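Local coordinates for (S)-ureidoglycine--glyoxylate transaminase (PDB 3ISL), which catalyses the pyridoxal-phosphate-dependent transamination between (S)-ureidoglycine and glyoxylate, giving oxalurate and glycine in bacterial purine catabolism, at residues Y65-T70 and S252-Y257; E76-S81 and I189-G194; S204-I209 and H266-T271. All blocks are in the same frame, centred on the assembly; numbering follows the deposited sequence.

Interaction 1: residues Y65-T70 and S252-Y257; sequences YPIDGT and SQLEDY. With PLP (pyridoxal-5'-phosphate), chain C.
The phenol ring of Tyr-65 has the backbone O of Leu-254 over one of its faces, while the N of Glu-255 approaches obliquely. Trp-258, just beyond the helical segment, stacks on the same ring. At the ring's far end Tyr-65 CE2 lies 4.1 Å from Leu-254 CB, and Tyr-65 OH is 4.0 Å from that same CB. The hydroxyl forms no hydrogen bond to 252-257; its polar partner is Tyr-211 OH, which also bonds Glu-255 OE2, so Tyr-211 joins the two residues indirectly. With CG held between the backbone N and the carbonyl carbon (chi1 59°), the ring is swung out of strand 65-68 to the helix. Next along the strand, Ile-67 CG2 meets Leu-254 CD1 at 4.2 Å, so Leu-254 serves both residues, with CB against the tyrosine and a methyl against the isoleucine. The strand and helix segments run at 120° to each other, 10.2 Å apart at closest approach, and only a small apolar patch is shared between them. Beyond the strand, Thr-70 is the N-cap residue of helix 71-82, and its OG1 donates a hydrogen bond to O2P of PLP (chain C); the modelled distance is very short and its exact value doubtful. Ser-71, Arg-72, Thr-147 and Gln-197 of the same chain also hold this cofactor, joined by Thr-267 of the second subunit. A strand that leads through a short loop into a helix N terminus at the cofactor phosphate belongs to the large domain of class-V, fold-type I aminotransferases, here with helix 251-257 packed on the strand away from the phosphate.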
loop_
_atom_site.group_PDB
_atom_site.type_symbol
_atom_site.label_atom_id
_atom_site.label_comp_id
_atom_site.label_asym_id
_atom_site.label_seq_id
_atom_site.Cartn_x
_atom_site.Cartn_y
_atom_site.Cartn_z
ATOM N N TYR A 65 10.373 -0.322 -10.730
ATOM C CA TYR A 65 10.364 -0.139 -9.271
ATOM C C TYR A 65 8.954 -0.247 -8.831
ATOM O O TYR A 65 8.058 -0.019 -9.628
ATOM C CB TYR A 65 11.014 1.206 -8.850
ATOM C CG TYR A 65 10.363 2.488 -9.412
ATOM C CD1 TYR A 65 10.869 3.114 -10.563
ATOM C CD2 TYR A 65 9.267 3.059 -8.790
ATOM C CE1 TYR A 65 10.285 4.316 -11.073
ATOM C CE2 TYR A 65 8.668 4.234 -9.291
ATOM C CZ TYR A 65 9.180 4.833 -10.425
ATOM O OH TYR A 65 8.572 5.976 -10.868
ATOM N N PRO A 66 8.714 -0.656 -7.577
ATOM C CA PRO A 66 7.316 -0.792 -7.168
ATOM C C PRO A 66 6.716 0.524 -6.610
ATOM O O PRO A 66 7.418 1.358 -6.120
ATOM C CB PRO A 66 7.377 -1.817 -6.020
ATOM C CG PRO A 66 8.712 -1.698 -5.493
ATOM C CD PRO A 66 9.643 -1.193 -6.576
ATOM N N ILE A 67 5.415 0.670 -6.677
ATOM C CA ILE A 67 4.801 1.740 -5.912
ATOM C C ILE A 67 3.961 1.055 -4.810
ATOM O O ILE A 67 3.558 -0.129 -4.929
ATOM C CB ILE A 67 3.938 2.765 -6.796
ATOM C CG1 ILE A 67 2.687 2.115 -7.297
ATOM C CG2 ILE A 67 4.671 3.432 -7.982
ATOM C CD1 ILE A 67 1.452 2.651 -6.501
ATOM N N ASP A 68 3.656 1.802 -3.756
ATOM C CA ASP A 68 3.127 1.178 -2.560
ATOM C C ASP A 68 1.644 1.385 -2.729
ATOM O O ASP A 68 1.155 2.505 -2.674
ATOM C CB ASP A 68 3.695 1.888 -1.315
ATOM C CG ASP A 68 5.171 1.594 -1.081
ATOM O OD1 ASP A 68 5.761 2.160 -0.127
ATOM O OD2 ASP A 68 5.747 0.820 -1.899
ATOM N N GLY A 69 0.902 0.338 -3.011
ATOM C CA GLY A 69 -0.514 0.531 -3.276
ATOM C C GLY A 69 -0.849 -0.766 -3.911
ATOM O O GLY A 69 0.068 -1.492 -4.347
ATOM N N THR A 70 -2.130 -1.088 -3.970
ATOM C CA THR A 70 -2.508 -2.230 -4.780
ATOM C C THR A 70 -2.179 -1.969 -6.274
ATOM O O THR A 70 -1.702 -0.852 -6.673
ATOM C CB THR A 70 -3.984 -2.765 -4.455
ATOM O OG1 THR A 70 -4.972 -2.195 -5.332
ATOM C CG2 THR A 70 -4.350 -2.475 -3.005
ATOM N N SER A 252 7.245 11.435 -10.831
ATOM C CA SER A 252 8.359 12.397 -10.907
ATOM C C SER A 252 9.084 12.559 -9.566
ATOM O O SER A 252 10.293 12.806 -9.543
ATOM C CB SER A 252 7.856 13.781 -11.308
ATOM O OG SER A 252 8.963 14.584 -11.559
ATOM N N GLN A 253 8.316 12.482 -8.475
ATOM C CA GLN A 253 8.868 12.431 -7.132
ATOM C C GLN A 253 9.284 11.009 -6.813
ATOM O O GLN A 253 10.332 10.817 -6.182
ATOM C CB GLN A 253 7.860 12.922 -6.095
ATOM C CG GLN A 253 7.395 14.359 -6.366
ATOM C CD GLN A 253 6.522 14.875 -5.265
ATOM O OE1 GLN A 253 7.013 15.199 -4.172
ATOM N NE2 GLN A 253 5.217 15.000 -5.543
ATOM N N LEU A 254 8.485 10.023 -7.247
ATOM C CA LEU A 254 8.840 8.602 -7.033
ATOM C C LEU A 254 10.153 8.177 -7.745
ATOM O O LEU A 254 10.876 7.287 -7.245
ATOM C CB LEU A 254 7.669 7.677 -7.349
ATOM C CG LEU A 254 6.727 7.753 -6.144
ATOM C CD1 LEU A 254 5.317 7.314 -6.455
ATOM C CD2 LEU A 254 7.331 6.948 -4.977
ATOM N N GLU A 255 10.490 8.833 -8.867
ATOM C CA GLU A 255 11.777 8.544 -9.492
ATOM C C GLU A 255 13.001 9.071 -8.709
ATOM O O GLU A 255 14.056 8.416 -8.710
ATOM C CB GLU A 255 11.810 8.785 -11.002
ATOM C CG GLU A 255 11.271 10.053 -11.591
ATOM C CD GLU A 255 11.265 9.980 -13.127
ATOM O OE1 GLU A 255 11.928 10.790 -13.815
ATOM O OE2 GLU A 255 10.618 9.071 -13.654
ATOM N N ASP A 256 12.854 10.209 -8.012
ATOM C CA ASP A 256 13.924 10.767 -7.159
ATOM C C ASP A 256 14.030 9.941 -5.845
ATOM O O ASP A 256 15.117 9.838 -5.243
ATOM C CB ASP A 256 13.699 12.275 -6.881
ATOM C CG ASP A 256 14.229 13.222 -8.034
ATOM O OD1 ASP A 256 14.765 12.789 -9.097
ATOM O OD2 ASP A 256 14.089 14.443 -7.861
ATOM N N TYR A 257 12.895 9.356 -5.423
ATOM C CA TYR A 257 12.842 8.340 -4.348
ATOM C C TYR A 257 13.678 7.082 -4.673
ATOM O O TYR A 257 14.443 6.581 -3.825
ATOM C CB TYR A 257 11.386 7.926 -3.983
ATOM C CG TYR A 257 11.343 7.222 -2.646
ATOM C CD1 TYR A 257 11.272 7.959 -1.480
ATOM C CD2 TYR A 257 11.413 5.803 -2.540
ATOM C CE1 TYR A 257 11.289 7.350 -0.224
ATOM C CE2 TYR A 257 11.410 5.169 -1.283
ATOM C CZ TYR A 257 11.362 5.968 -0.129
ATOM O OH TYR A 257 11.361 5.443 1.122
HETATM N N1 PLP C . -6.107 -5.260 -13.218
HETATM C C2 PLP C . -6.355 -6.657 -13.610
HETATM C C2A PLP C . -6.263 -7.157 -14.924
HETATM C C3 PLP C . -6.727 -7.631 -12.673
HETATM O O3 PLP C . -6.950 -8.934 -13.036
HETATM C C4 PLP C . -6.859 -7.348 -11.332
HETATM C C4A PLP C . -7.259 -8.497 -10.328
HETATM C C5 PLP C . -6.622 -6.044 -10.914
HETATM C C6 PLP C . -6.265 -4.991 -11.815
HETATM C C5A PLP C . -6.832 -5.772 -9.461
HETATM O O4P PLP C . -5.733 -5.204 -8.922
HETATM P P PLP C . -5.893 -4.979 -7.366
HETATM O O1P PLP C . -7.138 -5.658 -6.807
HETATM O O2P PLP C . -5.835 -3.319 -7.305
HETATM O O3P PLP C . -4.495 -5.511 -6.601
#

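Interaction 2: residues E76-S81 and I189-G194; sequences EAVLAS and IDAAIG
Val-78 makes an apolar helix-on-sheet contact with Ala-191 and Ile-193, in the buried layer between helix 71-82 and the central mixed sheet of the large domain. Strand 191-193 lies inside that sheet, between strands 168-172 and 206-211, and turns Ala-191 and Ile-193 to the helix while Ala-192, between them, faces the other way. One side chain of the helix therefore meets two strand residues that are two positions apart. The methyls of Val-78 divide the work. CG1, anti to the backbone N (chi1 173°), rests on Ala-191 CB at 3.8 Å; CG2, anti to the carbonyl carbon, reaches Ile-193 CG1 at 3.7 Å. Val-78 and Ile-193 point at each other tip to tip, and Ile-193 CD1 extends the touch to 4.1 Å from Val-78 CG2. The backbones come nearest at Val-78 and Ala-191, whose CA atoms are 7.7 Å apart. Ile-170 of the neighbouring strand 168-172 touches all three residues, and Leu-251 packs on Val-78 from helix 251-257. One turn on in the helix, Ser-81 OG donates to Val-78 O at 2.8 Å, tilted 23° from the carbonyl plane, so that the buried hydroxyl is satisfied by its own helix. The charged groups of the two segments are paired outside the contact: Asp-190 forms salt bridges to Arg-163 and Arg-214, and Glu-76 is hydrogen-bonded to Tyr-108 and to Ser-246 and Tyr-248 of the second subunit. With no hydrogen bond or charge pair crossing between helix and strand, their fit rests on the shapes of three aliphatic side chains and on the exclusion of water.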
loop_
_atom_site.group_PDB
_atom_site.type_symbol
_atom_site.label_atom_id
_atom_site.label_comp_id
_atom_site.label_asym_id
_atom_site.label_seq_id
_atom_site.Cartn_x
_atom_site.Cartn_y
_atom_site.Cartn_z
ATOM N N GLU A 76 -3.134 3.758 -11.625
ATOM C CA GLU A 76 -3.496 5.136 -11.439
ATOM C C GLU A 76 -2.280 6.090 -11.431
ATOM O O GLU A 76 -2.313 7.160 -12.105
ATOM C CB GLU A 76 -4.400 5.310 -10.188
ATOM C CG GLU A 76 -4.880 6.788 -9.989
ATOM C CD GLU A 76 -6.069 6.907 -9.054
ATOM O OE1 GLU A 76 -6.370 8.028 -8.614
ATOM O OE2 GLU A 76 -6.729 5.888 -8.771
ATOM N N ALA A 77 -1.205 5.707 -10.734
ATOM C CA ALA A 77 -0.010 6.568 -10.675
ATOM C C ALA A 77 0.571 6.756 -12.091
ATOM O O ALA A 77 0.905 7.877 -12.476
ATOM C CB ALA A 77 1.046 6.026 -9.714
ATOM N N VAL A 78 0.676 5.670 -12.873
ATOM C CA VAL A 78 1.158 5.822 -14.236
ATOM C C VAL A 78 0.181 6.745 -14.992
ATOM O O VAL A 78 0.608 7.761 -15.538
ATOM C CB VAL A 78 1.376 4.491 -14.961
ATOM C CG1 VAL A 78 1.713 4.750 -16.457
ATOM C CG2 VAL A 78 2.517 3.656 -14.295
ATOM N N LEU A 79 -1.121 6.441 -15.001
ATOM C CA LEU A 79 -2.036 7.257 -15.823
ATOM C C LEU A 79 -2.126 8.725 -15.341
ATOM O O LEU A 79 -2.182 9.644 -16.165
ATOM C CB LEU A 79 -3.408 6.618 -15.883
ATOM C CG LEU A 79 -3.460 5.301 -16.668
ATOM C CD1 LEU A 79 -4.766 4.662 -16.427
ATOM C CD2 LEU A 79 -3.235 5.615 -18.168
ATOM N N ALA A 80 -2.146 8.937 -14.039
ATOM C CA ALA A 80 -2.092 10.283 -13.451
ATOM C C ALA A 80 -0.877 11.077 -13.954
ATOM O O ALA A 80 -0.970 12.274 -14.219
ATOM C CB ALA A 80 -2.061 10.209 -11.901
ATOM N N SER A 81 0.253 10.412 -14.089
ATOM C CA SER A 81 1.487 11.151 -14.321
ATOM C C SER A 81 1.612 11.538 -15.806
ATOM O O SER A 81 2.301 12.460 -16.137
ATOM C CB SER A 81 2.681 10.331 -13.836
ATOM O OG SER A 81 2.877 9.215 -14.717
ATOM N N ILE A 189 5.959 -1.729 -25.591
ATOM C CA ILE A 189 5.179 -1.183 -24.482
ATOM C C ILE A 189 5.986 -0.075 -23.823
ATOM O O ILE A 189 7.190 -0.253 -23.467
ATOM C CB ILE A 189 4.825 -2.311 -23.461
ATOM C CG1 ILE A 189 3.971 -3.386 -24.143
ATOM C CG2 ILE A 189 4.223 -1.736 -22.136
ATOM C CD1 ILE A 189 3.652 -4.658 -23.180
ATOM N N ASP A 190 5.332 1.071 -23.674
ATOM C CA ASP A 190 5.959 2.230 -23.057
ATOM C C ASP A 190 5.890 2.246 -21.528
ATOM O O ASP A 190 6.818 2.727 -20.865
ATOM C CB ASP A 190 5.362 3.517 -23.651
ATOM C CG ASP A 190 5.541 3.612 -25.151
ATOM O OD1 ASP A 190 6.717 3.767 -25.567
ATOM O OD2 ASP A 190 4.508 3.554 -25.896
ATOM N N ALA A 191 4.779 1.784 -20.966
ATOM C CA ALA A 191 4.667 1.582 -19.560
ATOM C C ALA A 191 3.856 0.348 -19.292
ATOM O O ALA A 191 2.835 0.074 -20.012
ATOM C CB ALA A 191 4.031 2.853 -18.839
ATOM N N ALA A 192 4.291 -0.438 -18.279
ATOM C CA ALA A 192 3.575 -1.671 -17.893
ATOM C C ALA A 192 3.444 -1.643 -16.383
ATOM O O ALA A 192 4.349 -1.243 -15.704
ATOM C CB ALA A 192 4.331 -2.940 -18.309
ATOM N N ILE A 193 2.312 -2.115 -15.869
ATOM C CA ILE A 193 2.153 -2.166 -14.451
ATOM C C ILE A 193 1.791 -3.576 -14.125
ATOM O O ILE A 193 0.887 -4.177 -14.736
ATOM C CB ILE A 193 0.968 -1.250 -13.976
ATOM C CG1 ILE A 193 1.129 0.210 -14.457
ATOM C CG2 ILE A 193 0.729 -1.450 -12.464
ATOM C CD1 ILE A 193 0.241 0.625 -15.757
ATOM N N GLY A 194 2.468 -4.107 -13.124
ATOM C CA GLY A 194 2.130 -5.443 -12.609
ATOM C C GLY A 194 1.407 -5.389 -11.293
ATOM O O GLY A 194 1.186 -4.307 -10.730
#

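Interaction 3: residues S204-I209 and H266-T271; sequences SGMAPI and HTEATT. With PLP (pyridoxal-5'-phosphate), chain D.
Glu-268 and Ala-269 are the residues of 266-271 that approach Met-206 of strand 206-211. The segment comes in through His-266, whose side chain packs on Asp-68 of strand 63-68. Thr-267 follows, gripping the phosphate of PLP (chain D) twice through one oxygen: its N donates to O3P at 2.8 Å, with an N-H...O angle of 144°, and its OG1 to the same O3P at 2.6 Å. Thr-70, Ser-71, Arg-72, Thr-147 and Gln-197 of the second subunit also bond this cofactor, so this loop completes the partner's phosphate site. Glu-268 comes next, its N hydrogen-bonded to Tyr-257 OH. Its side chain starts with CG anti to the backbone N (chi1 -167°) and bends at chi2 (55°), which brings the carboxylate back to the end of Met-206; the two side chains cross, but the modelled separation is too short to be trusted in detail. Asp-68 also lies close, two acidic groups side by side. Ala-269, the N-cap residue, turns its CB to the strand, and its O lies 4.1 Å from Met-206 CE, at the end of a thioether chain extended beyond CG. The N of Ala-269 makes a weak hydrogen bond to Asp-68 OD1. Thr-270 and Thr-271 then open helix 270-286, both touching Val-34. The side chain of Met-206 touches Asp-68 of neighbouring strand 63-68, and also Met-272, Leu-273 and Leu-276 of that helix, while helix 40-56 covers Glu-268 through Phe-42 and Met-46.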
loop_
_atom_site.group_PDB
_atom_site.type_symbol
_atom_site.label_atom_id
_atom_site.label_comp_id
_atom_site.label_asym_id
_atom_site.label_seq_id
_atom_site.Cartn_x
_atom_site.Cartn_y
_atom_site.Cartn_z
ATOM N N SER A 204 -0.690 -9.145 -1.591
ATOM C CA SER A 204 -1.220 -8.018 -2.378
ATOM C C SER A 204 -0.858 -6.772 -1.624
ATOM O O SER A 204 -0.593 -6.856 -0.423
ATOM C CB SER A 204 -2.722 -8.135 -2.512
ATOM O OG SER A 204 -3.125 -8.818 -1.339
ATOM N N GLY A 205 -0.889 -5.641 -2.309
ATOM C CA GLY A 205 -0.460 -4.388 -1.701
ATOM C C GLY A 205 0.850 -3.790 -2.191
ATOM O O GLY A 205 1.409 -2.877 -1.556
ATOM N N MET A 206 1.330 -4.245 -3.366
ATOM C CA MET A 206 2.337 -3.435 -4.069
ATOM C C MET A 206 2.157 -3.632 -5.532
ATOM O O MET A 206 1.542 -4.644 -5.933
ATOM C CB MET A 206 3.774 -3.743 -3.620
ATOM C CG MET A 206 4.477 -2.640 -2.747
ATOM S SD MET A 206 6.087 -3.388 -2.611
ATOM C CE MET A 206 7.208 -2.146 -1.970
ATOM N N ALA A 207 2.627 -2.641 -6.317
ATOM C CA ALA A 207 2.417 -2.627 -7.736
ATOM C C ALA A 207 3.747 -2.290 -8.460
ATOM O O ALA A 207 4.144 -1.146 -8.527
ATOM C CB ALA A 207 1.335 -1.614 -8.086
ATOM N N PRO A 208 4.448 -3.296 -8.962
ATOM C CA PRO A 208 5.679 -3.095 -9.769
ATOM C C PRO A 208 5.336 -2.424 -11.101
ATOM O O PRO A 208 4.403 -2.859 -11.797
ATOM C CB PRO A 208 6.179 -4.525 -10.074
ATOM C CG PRO A 208 5.405 -5.433 -9.212
ATOM C CD PRO A 208 4.115 -4.712 -8.780
ATOM N N ILE A 209 6.101 -1.407 -11.443
ATOM C CA ILE A 209 5.870 -0.671 -12.688
ATOM C C ILE A 209 7.146 -0.590 -13.435
ATOM O O ILE A 209 8.208 -0.656 -12.834
ATOM C CB ILE A 209 5.295 0.765 -12.483
ATOM C CG1 ILE A 209 6.278 1.656 -11.745
ATOM C CG2 ILE A 209 3.978 0.731 -11.725
ATOM C CD1 ILE A 209 5.783 3.162 -11.599
ATOM N N HIS A 266 7.923 9.273 0.565
ATOM C CA HIS A 266 7.031 8.405 1.370
ATOM C C HIS A 266 7.949 7.348 2.037
ATOM O O HIS A 266 9.040 7.034 1.502
ATOM C CB HIS A 266 6.002 7.653 0.478
ATOM C CG HIS A 266 6.649 6.687 -0.491
ATOM N ND1 HIS A 266 6.568 5.312 -0.352
ATOM C CD2 HIS A 266 7.459 6.907 -1.558
ATOM C CE1 HIS A 266 7.281 4.736 -1.306
ATOM N NE2 HIS A 266 7.843 5.682 -2.044
ATOM N N THR A 267 7.498 6.798 3.168
ATOM C CA THR A 267 8.155 5.664 3.832
ATOM C C THR A 267 7.830 4.426 3.028
ATOM O O THR A 267 6.695 3.897 3.089
ATOM C CB THR A 267 7.693 5.525 5.350
ATOM O OG1 THR A 267 8.014 6.748 6.042
ATOM C CG2 THR A 267 8.332 4.284 6.093
ATOM N N GLU A 268 8.808 3.991 2.252
ATOM C CA GLU A 268 8.651 2.707 1.579
ATOM C C GLU A 268 8.122 1.607 2.572
ATOM O O GLU A 268 8.412 1.678 3.791
ATOM C CB GLU A 268 9.983 2.290 0.915
ATOM C CG GLU A 268 9.825 1.107 -0.085
ATOM C CD GLU A 268 8.776 1.387 -1.164
ATOM O OE1 GLU A 268 8.242 0.404 -1.818
ATOM O OE2 GLU A 268 8.480 2.592 -1.353
ATOM N N ALA A 269 7.325 0.666 2.072
ATOM C CA ALA A 269 6.765 -0.367 2.893
ATOM C C ALA A 269 7.811 -1.473 3.025
ATOM O O ALA A 269 8.012 -2.274 2.061
ATOM C CB ALA A 269 5.527 -0.924 2.272
ATOM N N THR A 270 8.443 -1.513 4.185
ATOM C CA THR A 270 9.605 -2.370 4.440
ATOM C C THR A 270 9.400 -3.826 4.220
ATOM O O THR A 270 10.093 -4.421 3.391
ATOM C CB THR A 270 10.163 -2.210 5.840
ATOM O OG1 THR A 270 10.193 -0.810 6.161
ATOM C CG2 THR A 270 11.670 -2.935 5.921
ATOM N N THR A 271 8.398 -4.394 4.888
ATOM C CA THR A 271 8.134 -5.794 4.834
ATOM C C THR A 271 7.604 -6.200 3.444
ATOM O O THR A 271 7.926 -7.287 2.960
ATOM C CB THR A 271 7.153 -6.222 5.943
ATOM O OG1 THR A 271 7.772 -6.019 7.201
ATOM C CG2 THR A 271 6.747 -7.713 5.748
HETATM N N1 PLP D . 2.567 13.118 9.106
HETATM C C2 PLP D . 3.560 13.008 10.119
HETATM C C2A PLP D . 3.554 13.830 11.260
HETATM C C3 PLP D . 4.591 12.091 9.940
HETATM O O3 PLP D . 5.600 11.948 10.873
HETATM C C4 PLP D . 4.643 11.258 8.819
HETATM C C4A PLP D . 5.888 10.291 8.878
HETATM C C5 PLP D . 3.624 11.364 7.819
HETATM C C6 PLP D . 2.585 12.302 7.966
HETATM C C5A PLP D . 3.488 10.545 6.518
HETATM O O4P PLP D . 4.234 9.367 6.612
HETATM P P PLP D . 4.368 8.195 5.378
HETATM O O1P PLP D . 3.517 8.501 4.153
HETATM O O2P PLP D . 3.941 6.761 6.011
HETATM O O3P PLP D . 5.972 8.073 5.111
#

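From the N terminus, strand 63-68 opens interaction 1 and leads through a short turn into helix 71-82, where interaction 2 opens. Interaction 2 closes first, at 189-194, and is nested within the loop that interaction 1 completes only at 252-257. Interaction 3 begins at 204-209, after interaction 2 has closed, and ends at 266-271, so interactions 1 and 3 cross along the chain. All three reach one sheet, in which strand 206-211 lies between 63-68 and 191-193: Ile-67 N meets Ala-207 O, and Gly-194 N meets Pro-208 O. Together they join the 63-68 end of the sheet to helices 71-82 and 251-257 on one face and to helix 270-286 on the other.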